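Local coordinates for protein lysyl oxidase (Pichia pastoris, PDB 1W7C) that probably oxidises primary amines to aldehydes, using a copper ion and a topaquinone cofactor formed from one of its own side chains, at residues Tyr381-Thr386 against Asn394-Tyr399; Asn428-Ser433 against Asn441-Phe446. One frame throughout, in Å; residues are numbered along the deposited sequence.

Contact 1 of 2, residues Tyr381-Thr386 against Asn394-Tyr399. With NAG (2-acetamido-2-deoxy-beta-D-glucopyranose), chain T.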
ATOM      1  N   TYR A 381     -13.261  10.425 -20.592  1.00 16.35           N
ATOM      2  CA  TYR A 381     -13.986  11.216 -19.606  1.00 17.56           C
ATOM      3  C   TYR A 381     -15.493  11.123 -19.794  1.00 16.91           C
ATOM      4  O   TYR A 381     -15.991  11.019 -20.940  1.00 18.28           O
ATOM      5  CB  TYR A 381     -13.577  12.694 -19.722  1.00 18.34           C
ATOM      6  CG  TYR A 381     -12.207  12.943 -19.222  1.00 18.35           C
ATOM      7  CD1 TYR A 381     -11.141  12.937 -20.070  1.00 19.17           C
ATOM      8  CD2 TYR A 381     -11.964  13.116 -17.864  1.00 19.19           C
ATOM      9  CE1 TYR A 381      -9.861  13.123 -19.622  1.00 20.48           C
ATOM     10  CE2 TYR A 381     -10.706  13.307 -17.396  1.00 19.51           C
ATOM     11  CZ  TYR A 381      -9.648  13.307 -18.269  1.00 18.61           C
ATOM     12  OH  TYR A 381      -8.366  13.480 -17.802  1.00 21.21           O
ATOM     13  N   PHE A 382     -16.199  11.198 -18.670  1.00 16.00           N
ATOM     14  CA  PHE A 382     -17.654  11.016 -18.622  1.00 16.37           C
ATOM     15  C   PHE A 382     -18.359  12.129 -17.896  1.00 16.31           C
ATOM     16  O   PHE A 382     -17.846  12.671 -16.927  1.00 18.08           O
ATOM     17  CB  PHE A 382     -17.976   9.619 -18.010  1.00 16.40           C
ATOM     18  CG  PHE A 382     -17.484   8.530 -18.915  1.00 17.91           C
ATOM     19  CD1 PHE A 382     -16.176   8.088 -18.832  1.00 17.57           C
ATOM     20  CD2 PHE A 382     -18.269   8.087 -19.980  1.00 19.62           C
ATOM     21  CE1 PHE A 382     -15.675   7.190 -19.774  1.00 18.59           C
ATOM     22  CE2 PHE A 382     -17.780   7.182 -20.913  1.00 23.97           C
ATOM     23  CZ  PHE A 382     -16.488   6.717 -20.794  1.00 21.66           C
ATOM     24  N   THR A 383     -19.532  12.473 -18.419  1.00 17.42           N
ATOM     25  CA  THR A 383     -20.369  13.543 -17.920  1.00 17.40           C
ATOM     26  C   THR A 383     -21.433  12.944 -17.010  1.00 18.46           C
ATOM     27  O   THR A 383     -22.062  11.918 -17.345  1.00 18.98           O
ATOM     28  CB  THR A 383     -21.044  14.229 -19.123  1.00 19.15           C
ATOM     29  OG1 THR A 383     -20.043  14.814 -19.962  1.00 21.24           O
ATOM     30  CG2 THR A 383     -21.933  15.366 -18.661  1.00 21.08           C
ATOM     31  N   THR A 384     -21.654  13.605 -15.877  1.00 16.93           N
ATOM     32  CA  THR A 384     -22.699  13.251 -14.936  1.00 16.15           C
ATOM     33  C   THR A 384     -23.515  14.495 -14.596  1.00 16.90           C
ATOM     34  O   THR A 384     -23.186  15.576 -15.035  1.00 20.03           O
ATOM     35  CB  THR A 384     -22.119  12.642 -13.646  1.00 18.21           C
ATOM     36  OG1 THR A 384     -21.267  13.610 -13.013  1.00 18.29           O
ATOM     37  CG2 THR A 384     -21.280  11.413 -13.968  1.00 17.83           C
ATOM     38  N   ASP A 385     -24.533  14.333 -13.762  1.00 16.88           N
ATOM     39  CA  ASP A 385     -25.392  15.468 -13.434  1.00 17.08           C
ATOM     40  C   ASP A 385     -25.958  15.356 -12.054  1.00 17.22           C
ATOM     41  O   ASP A 385     -25.955  14.268 -11.441  1.00 18.27           O
ATOM     42  CB  ASP A 385     -26.508  15.610 -14.488  1.00 19.43           C
ATOM     43  CG  ASP A 385     -27.171  14.307 -14.784  1.00 17.97           C
ATOM     44  OD1 ASP A 385     -27.833  13.734 -13.871  1.00 18.71           O
ATOM     45  OD2 ASP A 385     -27.063  13.782 -15.919  1.00 21.67           O
ATOM     46  N   THR A 386     -26.366  16.509 -11.523  1.00 17.73           N
ATOM     47  CA  THR A 386     -27.063  16.604 -10.254  1.00 17.43           C
ATOM     48  C   THR A 386     -28.144  17.677 -10.405  1.00 17.30           C
ATOM     49  O   THR A 386     -28.165  18.441 -11.370  1.00 19.54           O
ATOM     50  CB  THR A 386     -26.119  17.022  -9.104  1.00 18.19           C
ATOM     51  OG1 THR A 386     -25.472  18.247  -9.472  1.00 19.12           O
ATOM     52  CG2 THR A 386     -25.023  15.975  -8.849  1.00 18.73           C
ATOM     53  N   ASN A 394     -24.873  20.001 -15.226  1.00 23.47           N
ATOM     54  CA  ASN A 394     -24.207  19.050 -16.080  1.00 22.11           C
ATOM     55  C   ASN A 394     -22.713  19.203 -15.837  1.00 24.44           C
ATOM     56  O   ASN A 394     -22.153  20.284 -16.041  1.00 27.44           O
ATOM     57  CB  ASN A 394     -24.538  19.398 -17.525  1.00 26.51           C
ATOM     58  CG  ASN A 394     -24.691  18.207 -18.417  1.00 27.19           C
ATOM     59  OD1 ASN A 394     -24.933  17.093 -17.978  1.00 32.38           O
ATOM     60  ND2 ASN A 394     -24.626  18.478 -19.715  1.00 32.47           N
ATOM     61  N   ARG A 395     -22.042  18.123 -15.483  1.00 20.25           N
ATOM     62  CA  ARG A 395     -20.623  18.170 -15.156  1.00 21.92           C
ATOM     63  C   ARG A 395     -19.827  17.313 -16.105  1.00 18.42           C
ATOM     64  O   ARG A 395     -19.826  16.095 -16.021  1.00 18.80           O
ATOM     65  CB  ARG A 395     -20.401  17.673 -13.731  1.00 27.24           C
ATOM     66  CG  ARG A 395     -20.651  18.679 -12.695  1.00 37.08           C
ATOM     67  CD  ARG A 395     -20.214  18.286 -11.283  1.00 44.57           C
ATOM     68  NE  ARG A 395     -20.790  19.251 -10.375  1.00 25.80           N
ATOM     69  CZ  ARG A 395     -22.065  19.285 -10.043  1.00 28.75           C
ATOM     70  NH1 ARG A 395     -22.876  18.298 -10.401  1.00 26.09           N
ATOM     71  NH2 ARG A 395     -22.510  20.253  -9.248  1.00 28.13           N
ATOM     72  N   THR A 396     -19.164  17.959 -17.046  1.00 20.88           N
ATOM     73  CA  THR A 396     -18.281  17.252 -17.954  1.00 20.43           C
ATOM     74  C   THR A 396     -16.991  16.953 -17.190  1.00 17.50           C
ATOM     75  O   THR A 396     -16.686  17.528 -16.126  1.00 19.06           O
ATOM     76  CB  THR A 396     -17.985  18.061 -19.210  1.00 22.87           C
ATOM     77  OG1 THR A 396     -17.284  19.237 -18.839  1.00 25.67           O
ATOM     78  CG2 THR A 396     -19.314  18.504 -19.863  1.00 27.43           C
ATOM     79  N   LEU A 397     -16.262  15.997 -17.721  1.00 17.89           N
ATOM     80  CA  LEU A 397     -14.996  15.566 -17.137  1.00 16.77           C
ATOM     81  C   LEU A 397     -15.170  15.205 -15.648  1.00 16.25           C
ATOM     82  O   LEU A 397     -14.312  15.460 -14.806  1.00 17.89           O
ATOM     83  CB  LEU A 397     -13.902  16.606 -17.369  1.00 18.90           C
ATOM     84  CG  LEU A 397     -13.268  16.682 -18.796  1.00 25.57           C
ATOM     85  CD1 LEU A 397     -14.176  16.585 -20.001  1.00 24.17           C
ATOM     86  CD2 LEU A 397     -12.387  17.883 -18.810  1.00 24.87           C
ATOM     87  N   SER A 398     -16.299  14.567 -15.333  1.00 15.94           N
ATOM     88  CA  SER A 398     -16.666  14.247 -13.965  1.00 16.39           C
ATOM     89  C   SER A 398     -15.931  13.021 -13.397  1.00 14.47           C
ATOM     90  O   SER A 398     -15.550  13.017 -12.232  1.00 16.21           O
ATOM     91  CB  SER A 398     -18.180  14.004 -13.896  0.55 22.69           C
ATOM     92  OG  SER A 398     -18.592  13.658 -12.600  0.55 19.20           O
ATOM     93  N   TYR A 399     -15.763  12.004 -14.220  1.00 14.76           N
ATOM     94  CA  TYR A 399     -14.920  10.881 -13.878  1.00 14.35           C
ATOM     95  C   TYR A 399     -14.171  10.437 -15.098  1.00 13.99           C
ATOM     96  O   TYR A 399     -14.547  10.760 -16.215  1.00 16.47           O
ATOM     97  CB  TYR A 399     -15.691   9.749 -13.190  1.00 13.71           C
ATOM     98  CG  TYR A 399     -16.712   9.001 -14.034  1.00 14.59           C
ATOM     99  CD1 TYR A 399     -16.364   7.853 -14.708  1.00 15.82           C
ATOM    100  CD2 TYR A 399     -18.020   9.410 -14.094  1.00 15.28           C
ATOM    101  CE1 TYR A 399     -17.303   7.116 -15.414  1.00 15.49           C
ATOM    102  CE2 TYR A 399     -18.982   8.679 -14.798  1.00 15.79           C
ATOM    103  CZ  TYR A 399     -18.614   7.530 -15.463  1.00 15.12           C
ATOM    104  OH  TYR A 399     -19.539   6.791 -16.164  1.00 15.74           O
TER
HETATM  105  C1  NAG T 818     -24.525  17.350 -20.607  1.00 42.03           C
HETATM  106  C2  NAG T 818     -25.614  17.755 -21.621  1.00 37.95           C
HETATM  107  C3  NAG T 818     -25.629  16.818 -22.823  1.00 36.36           C
HETATM  108  C4  NAG T 818     -24.239  16.764 -23.444  1.00 40.83           C
HETATM  109  C5  NAG T 818     -23.189  16.453 -22.359  1.00 38.01           C
HETATM  110  C6  NAG T 818     -21.770  16.504 -22.935  1.00 55.00           C
HETATM  111  C7  NAG T 818     -27.644  18.944 -21.014  1.00 66.39           C
HETATM  112  C8  NAG T 818     -29.133  18.772 -20.997  1.00 81.12           C
HETATM  113  N2  NAG T 818     -26.934  17.815 -21.021  1.00 41.45           N
HETATM  114  O3  NAG T 818     -26.550  17.255 -23.808  1.00 43.09           O
HETATM  115  O4  NAG T 818     -24.229  15.813 -24.492  1.00 75.83           O
HETATM  116  O5  NAG T 818     -23.297  17.405 -21.318  1.00 48.88           O
HETATM  117  O6  NAG T 818     -21.449  17.847 -23.244  1.00 57.62           O
HETATM  118  O7  NAG T 818     -27.145  20.073 -21.023  1.00 63.01           O
HETATM  119  O   HOH W   1     -17.258  14.472 -19.966  1.00 22.05           O
HETATM  120  O   HOH W   2     -22.435  15.782 -11.635  1.00 25.72           O
HETATM  121  O   HOH W   3     -25.548  14.570 -17.806  1.00 43.08           O
HETATM  122  O   HOH W   4     -25.154  20.364  -7.879  1.00 22.04           O

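Contact 2 of 2, residues Asn428-Ser433 against Asn441-Phe446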
ATOM      1  N   ASN A 428      -8.777   1.541 -14.488  1.00 13.84           N
ATOM      2  CA  ASN A 428      -8.801   2.524 -13.423  1.00 12.64           C
ATOM      3  C   ASN A 428      -9.942   3.482 -13.670  1.00 12.98           C
ATOM      4  O   ASN A 428     -10.062   4.016 -14.780  1.00 14.34           O
ATOM      5  CB  ASN A 428      -7.477   3.292 -13.413  1.00 13.01           C
ATOM      6  CG  ASN A 428      -6.308   2.427 -13.032  1.00 12.99           C
ATOM      7  OD1 ASN A 428      -6.028   2.287 -11.827  1.00 14.09           O
ATOM      8  ND2 ASN A 428      -5.706   1.719 -14.007  1.00 14.43           N
ATOM      9  N   VAL A 429     -10.737   3.670 -12.610  1.00 12.04           N
ATOM     10  CA  VAL A 429     -11.838   4.639 -12.602  1.00 13.03           C
ATOM     11  C   VAL A 429     -11.536   5.625 -11.469  1.00 13.23           C
ATOM     12  O   VAL A 429     -11.357   5.222 -10.300  1.00 13.80           O
ATOM     13  CB  VAL A 429     -13.202   3.973 -12.422  1.00 14.53           C
ATOM     14  CG1 VAL A 429     -14.312   4.995 -12.523  1.00 15.92           C
ATOM     15  CG2 VAL A 429     -13.411   2.792 -13.396  1.00 22.63           C
ATOM     16  N   ARG A 430     -11.398   6.908 -11.842  1.00 14.15           N
ATOM     17  CA  ARG A 430     -11.117   7.949 -10.855  1.00 14.65           C
ATOM     18  C   ARG A 430     -12.129   9.092 -10.891  1.00 13.47           C
ATOM     19  O   ARG A 430     -12.609   9.471 -11.971  1.00 14.28           O
ATOM     20  CB  ARG A 430      -9.734   8.558 -11.117  1.00 15.26           C
ATOM     21  CG  ARG A 430      -9.449   9.864 -10.423  1.00 16.72           C
ATOM     22  CD  ARG A 430      -8.018  10.360 -10.621  1.00 16.45           C
ATOM     23  NE  ARG A 430      -7.079   9.533  -9.869  1.00 15.40           N
ATOM     24  CZ  ARG A 430      -5.997   8.967 -10.338  1.00 13.38           C
ATOM     25  NH1 ARG A 430      -5.630   9.145 -11.601  1.00 15.16           N
ATOM     26  NH2 ARG A 430      -5.257   8.218  -9.552  1.00 16.55           N
ATOM     27  N   PHE A 431     -12.420   9.639  -9.715  1.00 13.39           N
ATOM     28  CA  PHE A 431     -12.923  11.008  -9.672  1.00 14.83           C
ATOM     29  C   PHE A 431     -12.266  11.709  -8.502  1.00 13.68           C
ATOM     30  O   PHE A 431     -11.728  11.051  -7.594  1.00 14.48           O
ATOM     31  CB  PHE A 431     -14.455  11.119  -9.683  1.00 15.73           C
ATOM     32  CG  PHE A 431     -15.115  10.941  -8.362  1.00 15.31           C
ATOM     33  CD1 PHE A 431     -15.311   9.688  -7.835  1.00 16.10           C
ATOM     34  CD2 PHE A 431     -15.558  12.042  -7.643  1.00 16.83           C
ATOM     35  CE1 PHE A 431     -15.953   9.532  -6.624  1.00 17.87           C
ATOM     36  CE2 PHE A 431     -16.222  11.871  -6.426  1.00 16.56           C
ATOM     37  CZ  PHE A 431     -16.392  10.644  -5.914  1.00 15.51           C
ATOM     38  N   ILE A 432     -12.286  13.035  -8.550  1.00 14.75           N
ATOM     39  CA  ILE A 432     -11.686  13.844  -7.507  1.00 14.51           C
ATOM     40  C   ILE A 432     -12.729  14.846  -7.032  1.00 14.45           C
ATOM     41  O   ILE A 432     -13.338  15.564  -7.840  1.00 16.34           O
ATOM     42  CB  ILE A 432     -10.440  14.595  -8.084  1.00 15.02           C
ATOM     43  CG1 ILE A 432      -9.343  13.572  -8.397  1.00 14.63           C
ATOM     44  CG2 ILE A 432      -9.984  15.613  -7.038  1.00 17.81           C
ATOM     45  CD1 ILE A 432      -8.095  14.163  -9.068  1.00 15.68           C
ATOM     46  N   SER A 433     -12.958  14.863  -5.734  1.00 14.31           N
ATOM     47  CA  SER A 433     -13.856  15.809  -5.100  1.00 14.73           C
ATOM     48  C   SER A 433     -13.077  16.813  -4.263  1.00 14.04           C
ATOM     49  O   SER A 433     -12.499  16.470  -3.227  1.00 15.03           O
ATOM     50  CB  SER A 433     -14.835  15.011  -4.216  1.00 14.88           C
ATOM     51  OG  SER A 433     -15.862  15.867  -3.748  1.00 16.15           O
ATOM     52  N   ASN A 441      -9.083  12.118  -3.757  0.60 11.41           N
ATOM     53  CA  ASN A 441      -8.797  11.444  -5.003  0.60 13.32           C
ATOM     54  C   ASN A 441      -9.188   9.989  -4.830  0.60 13.69           C
ATOM     55  O   ASN A 441      -8.563   9.270  -4.037  0.60 13.39           O
ATOM     56  CB  ASN A 441      -7.305  11.628  -5.288  0.60 14.07           C
ATOM     57  CG  ASN A 441      -6.889  11.093  -6.626  1.00 14.46           C
ATOM     58  OD1 ASN A 441      -7.534  10.186  -7.183  1.00 15.41           O
ATOM     59  ND2 ASN A 441      -5.810  11.673  -7.170  1.00 14.97           N
ATOM     60  N   PHE A 442     -10.231   9.563  -5.551  0.60 12.55           N
ATOM     61  CA  PHE A 442     -10.812   8.222  -5.409  0.60 12.77           C
ATOM     62  C   PHE A 442     -10.426   7.394  -6.615  1.00 12.49           C
ATOM     63  O   PHE A 442     -10.583   7.848  -7.755  1.00 15.07           O
ATOM     64  CB  PHE A 442     -12.335   8.294  -5.336  1.00 13.71           C
ATOM     65  CG  PHE A 442     -12.866   9.113  -4.171  1.00 12.94           C
ATOM     66  CD1 PHE A 442     -13.351  10.390  -4.418  1.00 15.09           C
ATOM     67  CD2 PHE A 442     -12.886   8.637  -2.878  1.00 13.95           C
ATOM     68  CE1 PHE A 442     -13.841  11.156  -3.377  1.00 15.34           C
ATOM     69  CE2 PHE A 442     -13.375   9.398  -1.865  1.00 15.19           C
ATOM     70  CZ  PHE A 442     -13.843  10.663  -2.113  1.00 16.78           C
ATOM     71  N   LEU A 443      -9.922   6.186  -6.380  1.00 13.18           N
ATOM     72  CA  LEU A 443      -9.494   5.307  -7.458  1.00 13.82           C
ATOM     73  C   LEU A 443     -10.040   3.898  -7.213  1.00 11.75           C
ATOM     74  O   LEU A 443      -9.998   3.391  -6.112  1.00 13.58           O
ATOM     75  CB  LEU A 443      -7.966   5.293  -7.553  1.00 13.61           C
ATOM     76  CG  LEU A 443      -7.384   4.515  -8.709  1.00 13.04           C
ATOM     77  CD1 LEU A 443      -7.717   5.154 -10.041  1.00 15.93           C
ATOM     78  CD2 LEU A 443      -5.888   4.395  -8.556  1.00 14.64           C
ATOM     79  N   TYR A 444     -10.504   3.282  -8.296  1.00 11.54           N
ATOM     80  CA  TYR A 444     -10.974   1.914  -8.354  1.00 12.62           C
ATOM     81  C   TYR A 444     -10.131   1.247  -9.457  1.00 12.36           C
ATOM     82  O   TYR A 444     -10.191   1.660 -10.612  1.00 13.42           O
ATOM     83  CB  TYR A 444     -12.481   1.879  -8.656  1.00 12.87           C
ATOM     84  CG  TYR A 444     -13.287   2.572  -7.623  1.00 11.97           C
ATOM     85  CD1 TYR A 444     -13.455   3.945  -7.631  1.00 13.10           C
ATOM     86  CD2 TYR A 444     -13.865   1.861  -6.576  1.00 11.68           C
ATOM     87  CE1 TYR A 444     -14.136   4.609  -6.593  1.00 13.25           C
ATOM     88  CE2 TYR A 444     -14.550   2.512  -5.561  1.00 13.54           C
ATOM     89  CZ  TYR A 444     -14.726   3.866  -5.588  1.00 13.03           C
ATOM     90  OH  TYR A 444     -15.438   4.453  -4.558  1.00 14.18           O
ATOM     91  N   LYS A 445      -9.370   0.207  -9.074  1.00 13.05           N
ATOM     92  CA  LYS A 445      -8.361  -0.399  -9.933  1.00 12.93           C
ATOM     93  C   LYS A 445      -8.648  -1.893 -10.051  1.00 12.26           C
ATOM     94  O   LYS A 445      -8.694  -2.612  -9.041  1.00 13.79           O
ATOM     95  CB  LYS A 445      -7.000  -0.152  -9.285  1.00 13.53           C
ATOM     96  CG  LYS A 445      -5.846  -0.718 -10.122  1.00 13.60           C
ATOM     97  CD  LYS A 445      -4.496  -0.611  -9.392  1.00 14.95           C
ATOM     98  CE  LYS A 445      -3.989   0.847  -9.278  1.00 14.84           C
ATOM     99  NZ  LYS A 445      -3.687   1.506 -10.567  1.00 14.58           N
ATOM    100  N   PHE A 446      -8.875  -2.341 -11.268  1.00 12.84           N
ATOM    101  CA  PHE A 446      -9.265  -3.701 -11.584  1.00 13.60           C
ATOM    102  C   PHE A 446      -8.103  -4.461 -12.248  1.00 12.70           C
ATOM    103  O   PHE A 446      -7.453  -3.907 -13.116  1.00 13.29           O
ATOM    104  CB  PHE A 446     -10.464  -3.722 -12.561  1.00 13.83           C
ATOM    105  CG  PHE A 446     -11.720  -3.024 -12.023  1.00 14.08           C
ATOM    106  CD1 PHE A 446     -11.836  -1.639 -12.051  1.00 14.21           C
ATOM    107  CD2 PHE A 446     -12.777  -3.754 -11.550  1.00 14.91           C
ATOM    108  CE1 PHE A 446     -12.976  -1.007 -11.606  1.00 18.16           C
ATOM    109  CE2 PHE A 446     -13.908  -3.122 -11.077  1.00 17.03           C
ATOM    110  CZ  PHE A 446     -13.996  -1.778 -11.077  1.00 17.24           C
TER
HETATM  111  O   HOH W   5      -5.244   7.695  -6.788  1.00 19.14           O

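Contact 1 of 2, residues Tyr381-Thr386 against Asn394-Tyr399
The hydroxyl of Thr386 is held by two groups at once: NH1 of Arg395 donates to OG1 over 2.8 Å in a nearly straight bond (171°), and water 4 lies 2.7 Å from OG1. Thr386 OG1 and water 4, which also accepts from Arg395 NH2, both lie at the guanidinium edge in its plane and so fix its rotation; water 2, also at that edge, links NH1 to Thr384 OG1. The Arg395 chain runs extended from CG to NE to reach this far along the strand, and NE is taken by Arg366 O.

Between Thr384 and Phe382 the antiparallel register slips by two residues. Phe382 O receives Ser398 N at 2.9 Å and, weakly, Tyr399 N at 3.5 Å, which makes Ser398 and Tyr399 opposite Phe382 a classic beta bulge, just after the chain's corner at Thr396 and Leu397. Tyr399 CG sits between its backbone N and carbonyl carbon (chi1 67°), which folds the ring back across Phe382: CB of Phe382 stands over the Tyr399 ring face, 3.5 Å from its centroid. The two rings are 20° from parallel but slid apart, barely overlapping, while Thr384 CG2 meets the Tyr399 edge. With an alanine in place of Tyr399, Phe382 CB would probably lose its aromatic cover, and Glu300 and Thr311 their shared phenol partner.

On the opposite face, ND2 of Asn394 is bonded covalently to C1 of the N-acetylglucosamine (1.4 Å), and water 3 donates to both Asn394 OD1 and Asp385 OD2; Asp385 OD1 is paired with Ser23. One face thus combines the Phe382–Tyr399 pair with the Thr384 and Arg395 polar network, while on the other a water joins the Asp385 carboxylate to the amide that carries the sugar.

Contact 2 of 2, residues Asn428-Ser433 against Asn441-Phe446
Phe431 and Phe442 fill each other's flanks: CD1 of Phe442 stands over one face of the Phe431 ring, toward its rim, 3.4 Å from Phe431 CZ, and the offset stack has centroids 4.8 Å apart with planes at 26°. Both side chains point the same way, and the edge of the Phe442 ring comes against Ser433 CB. Further along this face, the CG2 methyl of Val429 packs on CE1 of Phe446, while the edge of the Tyr444 ring rests by Val429 O.

The backbone beneath is a regular antiparallel beta hairpin of the copper amine oxidase enzyme domain: the strand axes lie 4.7 Å apart at 172°, and Val429–Tyr444 and Phe431–Phe442 are its hydrogen-bonded pairs. Its connecting loop carries Tyr438, the residue converted to topaquinone.

The other face mixes polar groups with the methyls of Leu443 and Ile432. The Lys445 chain, bent at its last two torsions (chi3 -70°), folds back over Asn428 OD1, CG and CE both lying against one side of the oxygen, and NZ donates to it at 2.8 Å. NZ also forms salt bridges with Glu406 and with Asp407 of the second subunit. The CD1 methyl of Leu443 fills the notch between Asn428 and Arg430, touching Asn428 OD1 at 3.8 Å and lying over the rim of one guanidinium face, 4.0 Å from Arg430 NH2. Across the strands, Arg430 NE reaches a lone pair of Asn441 OD1 at 2.8 Å, the amide standing almost upright to the guanidinium, and Ile432 CD1 lies 3.9 Å from Asn441 ND2.

Overall arrangement
Following the chain from the N terminus, contact 1 closes first, turning strand 380-388 back on strand 391-405. The chain then passes through strand 411-415 into strand 418-433, and contact 2 closes the second hairpin with strand 440-446. The two are in series: neither nests in nor crosses the other. They meet because strand 391-405 pairs with 418-433, setting the contact centres about 14 Å apart; Tyr399 CB lies 3.3 Å from Arg430 O, and Ser398 O lies 3.4 Å from Phe431 CB. Together they tie the glycosylated hairpin of contact 1 to the hairpin whose paired segments in contact 2 are all buried, which continues into strand 452-458 and reaches the second subunit.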